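Local coordinates for Glyoxalase/bleomycin resistance protein/dioxygenase (Albidiferax ferrireducens T118, PDB 4QB5) that belongs to the vicinal oxygen chelate (glyoxalase/bleomycin resistance/dioxygenase) superfamily and may act as a dioxygenase, although its substrate is not established, at residues N32-S37 / I71-N76; Q97-H102 / K126-Y131. All coordinates share one frame; numbering follows the deposited sequence.

Contact 1. Residues N32-S37 / I71-N76; sequences NDLEVS and ITTPIN
Ile71 and Ser37 meet where helix 34-46 starts against the end of strand 67-72, an arrangement consistent with the βαβββ unit of the vicinal oxygen chelate fold: segment 32-37 carries the first turn of the helix, segment 71-76 the strand end and the loop after it. The tight part is buried. Ile71 CD1 lies 3.6 Å from Ser37 CB, and serine suits this place because so small a residue lets the helix come close. Ile71 CG1 sits between the backbone N and the carbonyl carbon (chi1 54°), and the extended chain beyond carries CD1 to the helix. Leu34 sends CD2 past Ile71 in the opposite direction, 4.2 Å from its CG1, while the same methyl stands 3.9 Å from Ile71 O. No hydrogen bond joins the two segments, so branched apolar side chains such as Leu34 and Ile71 suit their places, packing methyl against methylene. The solvent side is more open: Leu34 CD1 touches Thr73 OG1 at 3.6 Å, the two side chains crossing at about a right angle, and threonine, short and polar, can touch a methyl and still face water. The helix start is secured from within. Asp33 is the N-cap, a role its short carboxylate fills well: OD1 takes a weak bond from Glu35 N and a nearly straight one (172°) from Val36 N, 3.2 Å away and well above the carboxylate plane.

Contact 2. Residues Q97-H102 / K126-Y131; sequences QCDAFH and KLYLAY
Tyr128 reaches from strand 127-133 to helix 95-107, which packs on its sheet, as in the vicinal oxygen chelate fold. The helix and strand segments run almost parallel, 4° apart, with their axes 7.8 Å from each other. From CB, the tyrosine places CG anti to the backbone N (chi1 -167°), which sends the ring obliquely across to the helix. CD1 comes first to Cys98, 3.6 Å from its CB and a little farther from SG; Cys98 CB approaches at the ring edge, and the sulfur makes an oblique sulfur-aromatic contact. CE1 lies near Cys98 CB and Asp99 OD1, and CZ near that same oxygen. At the tip, OH donates to Asp99 OD1 over 2.5 Å, meeting the syn lone pair of that oxygen, with carboxylate and ring planes 65° apart. Phe119 meets the same ring edge-to-face.

Farther along the strand, Ala130 points at the helix and is small enough to sit close against it: its CB is 3.4 Å from Cys98 O and 3.9 Å from His102 CB. Phe101 CE2 adds an oblique contact with Ala130 O.

Tyrosine suits its position by joining an apolar ring edge, matched to cysteine, with a hydroxyl that reaches the partly exposed Asp99. The bond's length is unusually short and should be read with caution, but with Tyr128 as donor it ties the ring's tip to the helix and would probably favour the charged form of the aspartate.

Contact 1 closes before contact 2 opens along the chain, and the two lie on opposite sides of its centre, with their own centres about 25 Å apart and nearest atoms about 11 Å apart. They share no helix, strand or sheet. Contact 1 joins helix 34-46 to the four-stranded sheet containing 67-72, whereas contact 2 joins helix 95-107 to the sheet containing 127-133. Both sheets have the strand order 1-4-3-2, which is consistent with two similar βαβββ units, the paired arrangement of this superfamily. Contact 1 also borders the second subunit, which packs on Thr72, Pro74 and Ile75; no other protein chain of the assembly touches the segments of contact 2.

Contact 1. Residues N32-S37 / I71-N76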
# COMPACT_ATOMS: atom_id res chain seq x y z
N ASN C 32 11.30 4.89 -10.85
CA ASN C 32 11.83 5.56 -12.03
C ASN C 32 12.94 4.76 -12.69
O ASN C 32 13.24 4.99 -13.86
CB ASN C 32 12.20 7.02 -11.72
CG ASN C 32 10.92 7.96 -11.64
OD1 ASN C 32 10.75 8.79 -10.68
ND2 ASN C 32 10.05 7.86 -12.66
N ASP C 33 13.44 3.74 -11.99
CA ASP C 33 14.46 2.83 -12.56
C ASP C 33 14.25 1.43 -12.06
O ASP C 33 14.62 1.08 -10.89
CB ASP C 33 15.84 3.33 -12.16
CG ASP C 33 16.95 2.55 -12.89
OD1 ASP C 33 16.76 1.32 -13.15
OD2 ASP C 33 17.97 3.18 -13.18
N LEU C 34 13.61 0.63 -12.91
CA LEU C 34 13.20 -0.68 -12.51
C LEU C 34 14.32 -1.61 -12.00
O LEU C 34 14.11 -2.39 -11.06
CB LEU C 34 12.45 -1.35 -13.61
CG LEU C 34 10.98 -1.09 -13.77
CD1 LEU C 34 10.53 -1.64 -15.12
CD2 LEU C 34 10.14 -1.70 -12.67
N GLU C 35 15.51 -1.53 -12.61
CA GLU C 35 16.58 -2.45 -12.30
C GLU C 35 17.23 -2.05 -11.01
O GLU C 35 17.54 -2.91 -10.19
CB GLU C 35 17.61 -2.53 -13.48
CG GLU C 35 17.01 -3.15 -14.73
CD GLU C 35 16.44 -4.54 -14.50
OE1 GLU C 35 17.00 -5.37 -13.73
OE2 GLU C 35 15.41 -4.85 -15.10
N VAL C 36 17.44 -0.75 -10.82
CA VAL C 36 17.86 -0.23 -9.52
C VAL C 36 16.87 -0.65 -8.40
O VAL C 36 17.31 -1.12 -7.34
CB VAL C 36 18.07 1.30 -9.55
CG1 VAL C 36 18.16 1.88 -8.14
CG2 VAL C 36 19.37 1.65 -10.32
N SER C 37 15.56 -0.53 -8.63
CA SER C 37 14.58 -0.87 -7.59
C SER C 37 14.49 -2.38 -7.36
O SER C 37 14.26 -2.79 -6.28
CB SER C 37 13.19 -0.28 -7.96
OG SER C 37 13.26 1.15 -7.88
N ILE C 71 6.67 -3.39 -8.10
CA ILE C 71 7.27 -2.12 -8.47
C ILE C 71 6.97 -1.92 -9.95
O ILE C 71 6.97 -2.91 -10.75
CB ILE C 71 8.78 -2.04 -8.19
CG1 ILE C 71 9.54 -3.22 -8.84
CG2 ILE C 71 8.98 -1.98 -6.69
CD1 ILE C 71 11.02 -3.11 -8.69
N THR C 72 6.64 -0.69 -10.32
CA THR C 72 6.17 -0.44 -11.69
C THR C 72 6.65 0.88 -12.22
O THR C 72 6.79 1.87 -11.49
CB THR C 72 4.60 -0.54 -11.81
OG1 THR C 72 4.22 -0.56 -13.20
CG2 THR C 72 3.88 0.66 -11.14
N THR C 73 6.90 0.90 -13.52
CA THR C 73 6.94 2.12 -14.31
C THR C 73 5.48 2.62 -14.40
O THR C 73 4.59 1.84 -14.71
CB THR C 73 7.45 1.81 -15.76
OG1 THR C 73 8.81 1.43 -15.65
CG2 THR C 73 7.41 3.09 -16.63
N PRO C 74 5.22 3.90 -14.07
CA PRO C 74 3.79 4.31 -14.07
C PRO C 74 3.15 4.14 -15.43
O PRO C 74 3.73 4.53 -16.45
CB PRO C 74 3.85 5.78 -13.69
CG PRO C 74 5.10 5.86 -12.80
CD PRO C 74 6.09 4.90 -13.46
N ILE C 75 1.92 3.65 -15.46
CA ILE C 75 1.28 3.38 -16.76
C ILE C 75 0.98 4.68 -17.54
O ILE C 75 0.72 4.63 -18.72
CB ILE C 75 -0.03 2.57 -16.62
CG1 ILE C 75 -1.10 3.41 -15.94
CG2 ILE C 75 0.24 1.29 -15.84
CD1 ILE C 75 -2.46 2.75 -16.02
N ASN C 76 0.98 5.84 -16.90
CA ASN C 76 0.64 7.07 -17.69
C ASN C 76 1.84 7.68 -18.39
O ASN C 76 1.76 8.76 -18.99
CB ASN C 76 -0.10 8.11 -16.80
CG ASN C 76 0.77 8.68 -15.73
OD1 ASN C 76 1.94 8.34 -15.61
ND2 ASN C 76 0.17 9.53 -14.89

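Contact 2. Residues Q97-H102 / K126-Y131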
# COMPACT_ATOMS: atom_id res chain seq x y z
N GLN C 97 14.46 -9.39 12.32
CA GLN C 97 14.18 -9.35 10.85
C GLN C 97 13.94 -7.93 10.40
O GLN C 97 14.36 -7.55 9.32
CB GLN C 97 12.99 -10.19 10.46
CG GLN C 97 13.35 -11.61 10.20
CD GLN C 97 12.22 -12.42 9.57
OE1 GLN C 97 11.07 -11.97 9.39
NE2 GLN C 97 12.54 -13.62 9.26
N CYS C 98 13.29 -7.15 11.26
CA CYS C 98 13.11 -5.73 11.01
C CYS C 98 14.48 -5.06 10.92
O CYS C 98 14.66 -4.20 10.07
CB CYS C 98 12.30 -5.00 12.10
SG CYS C 98 10.61 -5.57 12.29
N ASP C 99 15.43 -5.42 11.79
CA ASP C 99 16.73 -4.78 11.70
C ASP C 99 17.49 -5.25 10.44
O ASP C 99 18.25 -4.50 9.91
CB ASP C 99 17.60 -5.10 12.89
CG ASP C 99 17.18 -4.33 14.16
OD1 ASP C 99 16.34 -3.40 14.12
OD2 ASP C 99 17.68 -4.74 15.18
N ALA C 100 17.38 -6.51 10.08
CA ALA C 100 18.04 -7.04 8.82
C ALA C 100 17.50 -6.37 7.56
O ALA C 100 18.23 -6.02 6.64
CB ALA C 100 17.73 -8.53 8.76
N PHE C 101 16.19 -6.15 7.55
CA PHE C 101 15.53 -5.34 6.51
C PHE C 101 16.11 -3.94 6.40
O PHE C 101 16.46 -3.49 5.32
CB PHE C 101 14.05 -5.28 6.95
CG PHE C 101 13.14 -4.41 6.15
CD1 PHE C 101 12.25 -5.01 5.25
CD2 PHE C 101 12.95 -3.08 6.48
CE1 PHE C 101 11.28 -4.26 4.60
CE2 PHE C 101 11.97 -2.31 5.83
CZ PHE C 101 11.13 -2.90 4.90
N HIS C 102 16.18 -3.26 7.54
CA HIS C 102 16.70 -1.93 7.61
C HIS C 102 18.14 -1.90 7.09
O HIS C 102 18.48 -1.07 6.26
CB HIS C 102 16.60 -1.35 9.03
CG HIS C 102 17.03 0.07 9.12
ND1 HIS C 102 16.15 1.13 9.03
CD2 HIS C 102 18.25 0.61 9.30
CE1 HIS C 102 16.82 2.27 9.13
NE2 HIS C 102 18.09 1.97 9.30
N LYS C 126 2.34 -2.98 21.63
CA LYS C 126 3.80 -2.96 21.50
C LYS C 126 4.28 -3.48 20.12
O LYS C 126 3.95 -4.61 19.73
CB LYS C 126 4.49 -3.79 22.59
CG LYS C 126 6.01 -3.53 22.67
CD LYS C 126 6.69 -4.55 23.58
CE LYS C 126 8.14 -4.20 23.88
NZ LYS C 126 8.80 -5.19 24.76
N LEU C 127 5.06 -2.66 19.42
CA LEU C 127 5.52 -2.99 18.06
C LEU C 127 6.97 -2.71 17.93
O LEU C 127 7.44 -1.73 18.49
CB LEU C 127 4.84 -2.07 17.04
CG LEU C 127 3.33 -2.08 17.05
CD1 LEU C 127 2.83 -0.87 16.25
CD2 LEU C 127 2.81 -3.41 16.56
N TYR C 128 7.63 -3.45 17.05
CA TYR C 128 8.95 -3.05 16.61
C TYR C 128 8.84 -2.60 15.12
O TYR C 128 8.22 -3.24 14.29
CB TYR C 128 9.92 -4.19 16.78
CG TYR C 128 11.34 -3.77 16.65
CD1 TYR C 128 11.94 -3.62 15.40
CD2 TYR C 128 12.12 -3.55 17.78
CE1 TYR C 128 13.26 -3.25 15.28
CE2 TYR C 128 13.43 -3.17 17.66
CZ TYR C 128 14.00 -3.02 16.42
OH TYR C 128 15.30 -2.64 16.29
N LEU C 129 9.44 -1.48 14.82
CA LEU C 129 9.34 -0.86 13.53
C LEU C 129 10.72 -0.46 13.02
O LEU C 129 11.50 0.10 13.76
CB LEU C 129 8.56 0.43 13.70
CG LEU C 129 7.06 0.30 13.86
CD1 LEU C 129 6.47 1.63 14.32
CD2 LEU C 129 6.54 -0.05 12.49
N ALA C 130 10.96 -0.63 11.72
CA ALA C 130 12.13 -0.06 11.08
C ALA C 130 11.69 0.63 9.78
O ALA C 130 11.15 -0.06 8.88
CB ALA C 130 13.12 -1.19 10.75
N TYR C 131 11.92 1.93 9.70
CA TYR C 131 11.51 2.76 8.58
C TYR C 131 12.61 3.07 7.59
O TYR C 131 13.71 3.33 7.97
CB TYR C 131 10.94 4.10 9.06
CG TYR C 131 9.51 4.04 9.65
CD1 TYR C 131 8.38 4.18 8.85
CD2 TYR C 131 9.32 3.86 11.01
CE1 TYR C 131 7.08 4.16 9.38
CE2 TYR C 131 8.04 3.82 11.57
CZ TYR C 131 6.93 3.96 10.75
OH TYR C 131 5.67 3.96 11.34